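Local coordinates for protein lovastatin nonaketide synthase, polyketide synthase component (Aspergillus terreus, PDB 7CPX) that builds the nonaketide backbone of lovastatin as an iterative polyketide synthase, condensing malonyl units, methylating and reducing the chain and, working with its partner LovC, yielding carrier-bound dihydromonacolin L, at residues A[1963-1968]-A[2029-2034]; A[2008-2013]-A[2023-2028]; A[1880-1885]-A[1946-1951]. The protein carries 2 engineered substitutions. All coordinates share one frame; numbering follows the deposited sequence.

Three contacts in one region illustrate how a parallel alpha/beta sheet is assembled and joined to a neighbouring fold. From the N terminus, contact 3 comes first: it closes a loop of 60 residues by setting the end of strand 1869-1883 against helix 1935-1953. That helix leads into strand 1964-1968, where contact 1 opens a second 60-residue loop, closed at strand 2031-2034 in the same parallel sheet. Contact 2 is nested inside this second loop, joining strand 2010-2011 to the end of helix 2018-2024 just before the chain enters strand 2031-2034. Contacts 1 and 2 touch through Leu-1966 and Leu-2025, contacts 1 and 3 through Ile-1965 and Glu-1950.

Contact 1: A[1963-1968]-A[2029-2034]; sequences DSILVL and VQALVD
Leu-1966, Val-1967 and Leu-1968 pair in parallel with Leu-2032, Val-2033 and Asp-2034, the strand axes approaching to 4.7 Å, 16° from parallel. They are adjacent, first and fourth along the chain, in a five-stranded parallel sheet of 3-2-1-4-5 order centred on strand 1964-1968, a Rossmann-like arrangement consistent with an enoylreductase-like region. Leu-1966 turns both its N-H and its C=O to this neighbour, flanking Leu-2032: N donates to Ala-2031 O (2.9 Å) and O accepts from Val-2033 N. Leu-1968 N then reaches Val-2033 O, while Ser-1964 O holds Gln-2030 N where the second segment enters.

One face carries Ile-1965, Val-1967, Ala-2031 and Val-2033, and helix 1935-1953 covers it through Ile-1953. There Ile-1965 CG2 meets Ala-2031 CB at 3.7 Å. On the other face, which faces helix 2041-2051, Leu-1966 and Leu-2032 lie side by side and point the same way, each with CG anti to its backbone N (chi1 175° and 177°); Leu-1966 CD2 stands 4.1 Å from Leu-2032 CD1. Val-2029 presses both methyls on Leu-1966 CB, CG2 at 3.7 Å and CG1 at 3.8 Å. Asp-2034 also points to this face, its OD2 bonded to Thr-2045 OG1. Ahead of the paired strands, Gln-2030 bends at chi2 and carries its amide back along the first segment, where OE1 accepts Ser-1964 N at 3.1 Å, the donor tilted out of the carbonyl plane.

Contact 2: A[2008-2013]-A[2023-2028]; sequences SWLTLH and RVLPRG
Leu-2010 and Leu-2012 reach together for the end of helix 2018-2024, and everything that joins the two segments is apolar. The methyl CD2 of Leu-2025 is the shared target: Leu-2010 CD2 comes to 3.6 Å from it and Leu-2012 CD1 to 3.8 Å, both crossing Leu-2025 at about a right angle. Leu-2012 has a second partner in Val-2024, past which it slides in the opposite direction, its CD2 3.6 Å from Val-2024 CG2. The two leucines reach their targets by different routes, since CG is anti to the backbone N in Leu-2010 (chi1 176°) but beside that N in Leu-2012 (chi1 -60°).

Polar bonds act within the segments or lead away from the contact. An inverse gamma turn centred on Thr-2011, with a weak bond from Leu-2012 N to Leu-2010 O, lets the residues flanking it both face the helix end. The other methyl of Val-2024, CG1, lies 3.5 Å above the plane of the Arg-2023 guanidinium, offset toward the rim. That guanidinium forms salt bridges with Glu-2203 and Glu-1106 of the second subunit, at the dimer interface.

The contact joins the short, weakly bonded strand 2010-2011, outermost of this chain's sheet, to the C-terminal end of the helix in the beta-alpha-beta crossover to strand 2031-2034. Leu-2010 bonds through its backbone to strand 1988-1993, while Leu-2012 and Leu-2025 both pack on Met-2048 of helix 2041-2051.

Contact 3: A[1880-1885]-A[1946-1951]; sequences ALRVQA and AVLAET. Engineered in segment 1880-1885: Gln-1884 (natural residue Gly), Ala-1885 (natural residue Gln).
Val-1947 O is gripped twice by Thr-1951, the helix residue whose CG2 lies 4.5 Å from CB of the engineered Gln-1884. The hydroxyl OG1 donates to this carbonyl at 2.6 Å, and the main-chain Thr-1951 N at 2.9 Å in the regular helical bond; the two donors approach from opposite faces of the carbonyl plane. With chi1 at -55°, Thr-1951 folds its hydroxyl back along the helix, and its methyl is left to face the turn.

No hydrogen bond joins the segments themselves, and Leu-1948 provides most of the helix's side of the contact, Thr-1951 a smaller part. Its CG anti to the backbone N (chi1 -178°), Leu-1948 sends its isobutyl group from the helix into the bend at Arg-1882 to Gln-1884. There CG and CD2 lie against Arg-1882 O, and CD2 also approaches Gln-1884 N. The Arg-1882 chain is extended from CG to NE and crosses Leu-1948 at about a right angle, with CG 3.4 Å from Leu-1948 CD2 and CD 4.0 Å from Leu-1948 CD1. Gln-1884 and Ala-1885, both engineered, have positive phi as the chain reverses.

That reversal forms the hairpin to strand 1887-1898, on whose Phe-1888 Arg-1882 also packs. Tyr-2087 of helix 2085-2095 touches Gln-1884 and Val-1947 alike, so the hairpin end and two helices meet here, and helix 1935-1953 extends from this mixed sheet to the parallel one.

Contact 1: A[1963-1968]-A[2029-2034]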
loop_
_atom_site.group_PDB
_atom_site.type_symbol
_atom_site.label_atom_id
_atom_site.label_comp_id
_atom_site.label_asym_id
_atom_site.label_seq_id
_atom_site.Cartn_x
_atom_site.Cartn_y
_atom_site.Cartn_z
ATOM N N ASP A 1963 -49.746 15.076 9.784
ATOM C CA ASP A 1963 -50.838 15.178 8.827
ATOM C C ASP A 1963 -50.588 14.380 7.556
ATOM O O ASP A 1963 -51.548 14.056 6.849
ATOM C CB ASP A 1963 -51.083 16.645 8.456
ATOM C CG ASP A 1963 -51.396 17.507 9.663
ATOM O OD1 ASP A 1963 -51.951 16.974 10.647
ATOM O OD2 ASP A 1963 -51.090 18.717 9.627
ATOM N N SER A 1964 -49.332 14.057 7.251
ATOM C CA SER A 1964 -49.004 13.236 6.096
ATOM C C SER A 1964 -47.672 12.543 6.343
ATOM O O SER A 1964 -46.749 13.139 6.903
ATOM C CB SER A 1964 -48.936 14.074 4.815
ATOM O OG SER A 1964 -48.591 13.270 3.701
ATOM N N ILE A 1965 -47.585 11.281 5.919
ATOM C CA ILE A 1965 -46.376 10.481 6.071
ATOM C C ILE A 1965 -46.100 9.744 4.769
ATOM O O ILE A 1965 -46.975 9.594 3.912
ATOM C CB ILE A 1965 -46.478 9.471 7.237
ATOM C CG1 ILE A 1965 -47.492 8.367 6.916
ATOM C CG2 ILE A 1965 -46.864 10.187 8.518
ATOM C CD1 ILE A 1965 -47.601 7.314 7.990
ATOM N N LEU A 1966 -44.863 9.270 4.636
ATOM C CA LEU A 1966 -44.428 8.490 3.487
ATOM C C LEU A 1966 -43.864 7.166 3.973
ATOM O O LEU A 1966 -43.069 7.139 4.918
ATOM C CB LEU A 1966 -43.374 9.248 2.676
ATOM C CG LEU A 1966 -42.746 8.492 1.502
ATOM C CD1 LEU A 1966 -43.791 8.141 0.461
ATOM C CD2 LEU A 1966 -41.629 9.310 0.879
ATOM N N VAL A 1967 -44.274 6.076 3.330
ATOM C CA VAL A 1967 -43.796 4.735 3.643
ATOM C C VAL A 1967 -43.067 4.212 2.416
ATOM O O VAL A 1967 -43.638 4.177 1.317
ATOM C CB VAL A 1967 -44.945 3.796 4.042
ATOM C CG1 VAL A 1967 -44.394 2.456 4.495
ATOM C CG2 VAL A 1967 -45.789 4.427 5.133
ATOM N N LEU A 1968 -41.823 3.788 2.607
ATOM C CA LEU A 1968 -40.932 3.436 1.511
ATOM C C LEU A 1968 -40.837 1.922 1.369
ATOM O O LEU A 1968 -40.588 1.213 2.349
ATOM C CB LEU A 1968 -39.541 4.030 1.736
ATOM C CG LEU A 1968 -38.462 3.624 0.729
ATOM C CD1 LEU A 1968 -38.897 3.941 -0.691
ATOM C CD2 LEU A 1968 -37.150 4.318 1.051
ATOM N N VAL A 2029 -45.118 15.590 3.552
ATOM C CA VAL A 2029 -44.748 14.478 4.417
ATOM C C VAL A 2029 -44.023 15.005 5.646
ATOM O O VAL A 2029 -43.125 15.852 5.545
ATOM C CB VAL A 2029 -43.879 13.469 3.652
ATOM C CG1 VAL A 2029 -43.253 12.475 4.616
ATOM C CG2 VAL A 2029 -44.711 12.747 2.610
ATOM N N GLN A 2030 -44.412 14.503 6.817
ATOM C CA GLN A 2030 -43.770 14.851 8.073
ATOM C C GLN A 2030 -43.021 13.688 8.703
ATOM O O GLN A 2030 -42.210 13.913 9.607
ATOM C CB GLN A 2030 -44.813 15.376 9.072
ATOM C CG GLN A 2030 -45.443 16.699 8.669
ATOM C CD GLN A 2030 -46.883 16.818 9.123
ATOM O OE1 GLN A 2030 -47.647 15.855 9.054
ATOM N NE2 GLN A 2030 -47.263 18.000 9.593
ATOM N N ALA A 2031 -43.268 12.458 8.255
ATOM C CA ALA A 2031 -42.589 11.288 8.785
ATOM C C ALA A 2031 -42.265 10.330 7.650
ATOM O O ALA A 2031 -42.983 10.258 6.647
ATOM C CB ALA A 2031 -43.438 10.574 9.844
ATOM N N LEU A 2032 -41.167 9.599 7.820
ATOM C CA LEU A 2032 -40.722 8.591 6.869
ATOM C C LEU A 2032 -40.650 7.242 7.569
ATOM O O LEU A 2032 -40.081 7.134 8.660
ATOM C CB LEU A 2032 -39.359 8.952 6.279
ATOM C CG LEU A 2032 -38.753 7.919 5.325
ATOM C CD1 LEU A 2032 -39.658 7.694 4.127
ATOM C CD2 LEU A 2032 -37.372 8.351 4.871
ATOM N N VAL A 2033 -41.224 6.224 6.939
ATOM C CA VAL A 2033 -41.255 4.870 7.473
ATOM C C VAL A 2033 -40.614 3.974 6.422
ATOM O O VAL A 2033 -41.256 3.600 5.435
ATOM C CB VAL A 2033 -42.679 4.413 7.804
ATOM C CG1 VAL A 2033 -42.669 2.997 8.345
ATOM C CG2 VAL A 2033 -43.318 5.365 8.800
ATOM N N ASP A 2034 -39.344 3.633 6.622
ATOM C CA ASP A 2034 -38.611 2.797 5.675
ATOM C C ASP A 2034 -38.824 1.340 6.061
ATOM O O ASP A 2034 -38.210 0.837 7.005
ATOM C CB ASP A 2034 -37.131 3.161 5.667
ATOM C CG ASP A 2034 -36.329 2.317 4.695
ATOM O OD1 ASP A 2034 -36.939 1.539 3.932
ATOM O OD2 ASP A 2034 -35.085 2.432 4.693
#

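Contact 2: A[2008-2013]-A[2023-2028]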
loop_
_atom_site.group_PDB
_atom_site.type_symbol
_atom_site.label_atom_id
_atom_site.label_comp_id
_atom_site.label_asym_id
_atom_site.label_seq_id
_atom_site.Cartn_x
_atom_site.Cartn_y
_atom_site.Cartn_z
ATOM N N SER A 2008 -51.770 5.452 -6.177
ATOM C CA SER A 2008 -50.932 4.287 -6.432
ATOM C C SER A 2008 -49.554 4.466 -5.808
ATOM O O SER A 2008 -49.241 5.523 -5.260
ATOM C CB SER A 2008 -50.799 4.041 -7.936
ATOM O OG SER A 2008 -49.957 2.931 -8.197
ATOM N N TRP A 2009 -48.735 3.423 -5.893
ATOM C CA TRP A 2009 -47.384 3.485 -5.355
ATOM C C TRP A 2009 -46.540 4.481 -6.136
ATOM O O TRP A 2009 -46.614 4.555 -7.366
ATOM C CB TRP A 2009 -46.729 2.106 -5.401
ATOM C CG TRP A 2009 -47.254 1.146 -4.384
ATOM C CD1 TRP A 2009 -46.711 0.870 -3.165
ATOM C CD2 TRP A 2009 -48.424 0.330 -4.498
ATOM N NE1 TRP A 2009 -47.470 -0.067 -2.511
ATOM C CE2 TRP A 2009 -48.529 -0.416 -3.306
ATOM C CE3 TRP A 2009 -49.394 0.156 -5.489
ATOM C CZ2 TRP A 2009 -49.565 -1.319 -3.080
ATOM C CZ3 TRP A 2009 -50.422 -0.740 -5.262
ATOM C CH2 TRP A 2009 -50.498 -1.468 -4.068
ATOM N N LEU A 2010 -45.731 5.250 -5.413
ATOM C CA LEU A 2010 -44.752 6.139 -6.032
ATOM C C LEU A 2010 -43.538 5.299 -6.402
ATOM O O LEU A 2010 -42.666 5.041 -5.570
ATOM C CB LEU A 2010 -44.383 7.277 -5.086
ATOM C CG LEU A 2010 -43.288 8.228 -5.576
ATOM C CD1 LEU A 2010 -43.651 8.835 -6.921
ATOM C CD2 LEU A 2010 -43.040 9.319 -4.551
ATOM N N THR A 2011 -43.474 4.873 -7.663
ATOM C CA THR A 2011 -42.464 3.916 -8.109
ATOM C C THR A 2011 -41.113 4.618 -8.187
ATOM O O THR A 2011 -40.647 5.040 -9.248
ATOM C CB THR A 2011 -42.850 3.311 -9.453
ATOM O OG1 THR A 2011 -43.096 4.358 -10.400
ATOM C CG2 THR A 2011 -44.098 2.448 -9.313
ATOM N N LEU A 2012 -40.472 4.744 -7.028
ATOM C CA LEU A 2012 -39.121 5.269 -6.961
ATOM C C LEU A 2012 -38.132 4.202 -7.417
ATOM O O LEU A 2012 -38.506 3.115 -7.867
ATOM C CB LEU A 2012 -38.798 5.736 -5.544
ATOM C CG LEU A 2012 -39.684 6.837 -4.963
ATOM C CD1 LEU A 2012 -39.251 7.159 -3.546
ATOM C CD2 LEU A 2012 -39.638 8.082 -5.828
ATOM N N HIS A 2013 -36.847 4.516 -7.300
ATOM C CA HIS A 2013 -35.787 3.585 -7.644
ATOM C C HIS A 2013 -34.622 3.797 -6.695
ATOM O O HIS A 2013 -34.323 4.933 -6.313
ATOM C CB HIS A 2013 -35.321 3.773 -9.091
ATOM C CG HIS A 2013 -34.519 2.628 -9.624
ATOM N ND1 HIS A 2013 -33.250 2.334 -9.175
ATOM C CD2 HIS A 2013 -34.805 1.705 -10.572
ATOM C CE1 HIS A 2013 -32.790 1.277 -9.821
ATOM N NE2 HIS A 2013 -33.715 0.876 -10.675
ATOM N N ARG A 2023 -38.232 16.489 -6.664
ATOM C CA ARG A 2023 -39.208 16.683 -7.730
ATOM C C ARG A 2023 -40.459 15.842 -7.500
ATOM O O ARG A 2023 -41.581 16.323 -7.702
ATOM C CB ARG A 2023 -38.583 16.344 -9.081
ATOM C CG ARG A 2023 -39.483 16.647 -10.265
ATOM C CD ARG A 2023 -38.823 16.279 -11.582
ATOM N NE ARG A 2023 -38.730 14.836 -11.767
ATOM C CZ ARG A 2023 -39.734 14.066 -12.164
ATOM N NH1 ARG A 2023 -40.937 14.565 -12.399
ATOM N NH2 ARG A 2023 -39.528 12.762 -12.326
ATOM N N VAL A 2024 -40.294 14.592 -7.079
ATOM C CA VAL A 2024 -41.397 13.640 -7.025
ATOM C C VAL A 2024 -41.988 13.529 -5.624
ATOM O O VAL A 2024 -43.208 13.476 -5.472
ATOM C CB VAL A 2024 -40.940 12.259 -7.543
ATOM C CG1 VAL A 2024 -40.360 12.384 -8.939
ATOM C CG2 VAL A 2024 -39.935 11.629 -6.594
ATOM N N LEU A 2025 -41.151 13.486 -4.593
ATOM C CA LEU A 2025 -41.663 13.253 -3.252
ATOM C C LEU A 2025 -42.588 14.395 -2.836
ATOM O O LEU A 2025 -42.254 15.568 -3.038
ATOM C CB LEU A 2025 -40.520 13.125 -2.243
ATOM C CG LEU A 2025 -39.553 11.953 -2.413
ATOM C CD1 LEU A 2025 -38.650 11.853 -1.200
ATOM C CD2 LEU A 2025 -40.295 10.649 -2.629
ATOM N N PRO A 2026 -43.752 14.096 -2.257
ATOM C CA PRO A 2026 -44.618 15.174 -1.767
ATOM C C PRO A 2026 -43.952 15.942 -0.637
ATOM O O PRO A 2026 -43.221 15.375 0.178
ATOM C CB PRO A 2026 -45.872 14.436 -1.287
ATOM C CG PRO A 2026 -45.404 13.057 -0.985
ATOM C CD PRO A 2026 -44.318 12.767 -1.973
ATOM N N ARG A 2027 -44.213 17.248 -0.594
ATOM C CA ARG A 2027 -43.605 18.108 0.410
ATOM C C ARG A 2027 -44.399 18.163 1.708
ATOM O O ARG A 2027 -43.905 18.725 2.691
ATOM C CB ARG A 2027 -43.436 19.523 -0.147
ATOM C CG ARG A 2027 -42.655 19.590 -1.453
ATOM C CD ARG A 2027 -41.277 18.958 -1.318
ATOM N NE ARG A 2027 -40.476 19.121 -2.526
ATOM C CZ ARG A 2027 -39.724 20.180 -2.793
ATOM N NH1 ARG A 2027 -39.651 21.207 -1.960
ATOM N NH2 ARG A 2027 -39.027 20.211 -3.926
ATOM N N GLY A 2028 -45.605 17.599 1.738
ATOM C CA GLY A 2028 -46.391 17.580 2.957
ATOM C C GLY A 2028 -46.023 16.489 3.935
ATOM O O GLY A 2028 -46.558 16.466 5.047
#

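Contact 3: A[1880-1885]-A[1946-1951]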
loop_
_atom_site.group_PDB
_atom_site.type_symbol
_atom_site.label_atom_id
_atom_site.label_comp_id
_atom_site.label_asym_id
_atom_site.label_seq_id
_atom_site.Cartn_x
_atom_site.Cartn_y
_atom_site.Cartn_z
ATOM N N ALA A 1880 -40.538 -10.280 14.492
ATOM C CA ALA A 1880 -41.374 -9.655 15.505
ATOM C C ALA A 1880 -41.726 -8.237 15.080
ATOM O O ALA A 1880 -40.864 -7.490 14.608
ATOM C CB ALA A 1880 -40.663 -9.637 16.857
ATOM N N LEU A 1881 -42.990 -7.870 15.250
ATOM C CA LEU A 1881 -43.483 -6.560 14.855
ATOM C C LEU A 1881 -43.719 -5.689 16.080
ATOM O O LEU A 1881 -44.320 -6.129 17.064
ATOM C CB LEU A 1881 -44.776 -6.683 14.052
ATOM C CG LEU A 1881 -44.599 -7.079 12.587
ATOM C CD1 LEU A 1881 -44.065 -8.495 12.466
ATOM C CD2 LEU A 1881 -45.910 -6.936 11.847
ATOM N N ARG A 1882 -43.240 -4.451 16.010
ATOM C CA ARG A 1882 -43.481 -3.497 17.081
ATOM C C ARG A 1882 -44.971 -3.199 17.184
ATOM O O ARG A 1882 -45.668 -3.075 16.172
ATOM C CB ARG A 1882 -42.695 -2.212 16.827
ATOM C CG ARG A 1882 -42.722 -1.219 17.974
ATOM C CD ARG A 1882 -42.016 0.070 17.591
ATOM N NE ARG A 1882 -41.976 1.025 18.692
ATOM C CZ ARG A 1882 -41.497 2.258 18.596
ATOM N NH1 ARG A 1882 -41.012 2.726 17.456
ATOM N NH2 ARG A 1882 -41.505 3.043 19.669
ATOM N N VAL A 1883 -45.461 -3.091 18.415
ATOM C CA VAL A 1883 -46.885 -2.943 18.690
ATOM C C VAL A 1883 -47.072 -1.747 19.614
ATOM O O VAL A 1883 -46.797 -1.836 20.818
ATOM C CB VAL A 1883 -47.479 -4.215 19.306
ATOM C CG1 VAL A 1883 -48.861 -3.939 19.864
ATOM C CG2 VAL A 1883 -47.529 -5.321 18.266
ATOM N N GLN A 1884 -47.542 -0.635 19.050
ATOM C CA GLN A 1884 -47.894 0.575 19.796
ATOM C C GLN A 1884 -46.918 0.836 20.940
ATOM O O GLN A 1884 -47.305 1.111 22.078
ATOM C CB GLN A 1884 -49.330 0.498 20.313
ATOM C CG GLN A 1884 -49.617 -0.699 21.208
ATOM C CD GLN A 1884 -50.705 -0.414 22.225
ATOM O OE1 GLN A 1884 -51.767 -1.036 22.207
ATOM N NE2 GLN A 1884 -50.441 0.528 23.123
ATOM N N ALA A 1885 -45.626 0.736 20.627
ATOM C CA ALA A 1885 -44.570 1.058 21.580
ATOM C C ALA A 1885 -44.567 0.122 22.786
ATOM O O ALA A 1885 -43.789 0.324 23.724
ATOM C CB ALA A 1885 -44.706 2.509 22.051
ATOM N N ALA A 1946 -48.841 -1.879 10.064
ATOM C CA ALA A 1946 -49.472 -0.645 9.610
ATOM C C ALA A 1946 -50.011 0.168 10.779
ATOM O O ALA A 1946 -49.846 1.392 10.821
ATOM C CB ALA A 1946 -50.591 -0.965 8.620
ATOM N N VAL A 1947 -50.662 -0.493 11.737
ATOM C CA VAL A 1947 -51.205 0.211 12.891
ATOM C C VAL A 1947 -50.078 0.773 13.741
ATOM O O VAL A 1947 -50.195 1.866 14.301
ATOM C CB VAL A 1947 -52.120 -0.720 13.704
ATOM C CG1 VAL A 1947 -52.540 -0.049 15.000
ATOM C CG2 VAL A 1947 -53.342 -1.102 12.885
ATOM N N LEU A 1948 -48.967 0.042 13.853
ATOM C CA LEU A 1948 -47.804 0.585 14.543
ATOM C C LEU A 1948 -47.331 1.863 13.866
ATOM O O LEU A 1948 -47.074 2.877 14.529
ATOM C CB LEU A 1948 -46.688 -0.462 14.568
ATOM C CG LEU A 1948 -45.366 -0.154 15.285
ATOM C CD1 LEU A 1948 -44.561 0.945 14.596
ATOM C CD2 LEU A 1948 -45.600 0.194 16.747
ATOM N N ALA A 1949 -47.213 1.832 12.538
ATOM C CA ALA A 1949 -46.752 3.011 11.814
ATOM C C ALA A 1949 -47.700 4.184 12.020
ATOM O O ALA A 1949 -47.260 5.321 12.230
ATOM C CB ALA A 1949 -46.612 2.691 10.326
ATOM N N GLU A 1950 -49.007 3.926 11.967
ATOM C CA GLU A 1950 -49.982 5.000 12.125
ATOM C C GLU A 1950 -50.009 5.537 13.550
ATOM O O GLU A 1950 -50.251 6.731 13.754
ATOM C CB GLU A 1950 -51.375 4.509 11.728
ATOM C CG GLU A 1950 -51.482 4.028 10.292
ATOM C CD GLU A 1950 -51.215 5.123 9.285
ATOM O OE1 GLU A 1950 -51.471 6.302 9.604
ATOM O OE2 GLU A 1950 -50.744 4.805 8.174
ATOM N N THR A 1951 -49.764 4.681 14.544
ATOM C CA THR A 1951 -49.949 5.074 15.935
ATOM C C THR A 1951 -48.712 5.766 16.492
ATOM O O THR A 1951 -48.816 6.832 17.109
ATOM C CB THR A 1951 -50.297 3.846 16.780
ATOM O OG1 THR A 1951 -51.443 3.189 16.224
ATOM C CG2 THR A 1951 -50.593 4.246 18.220
#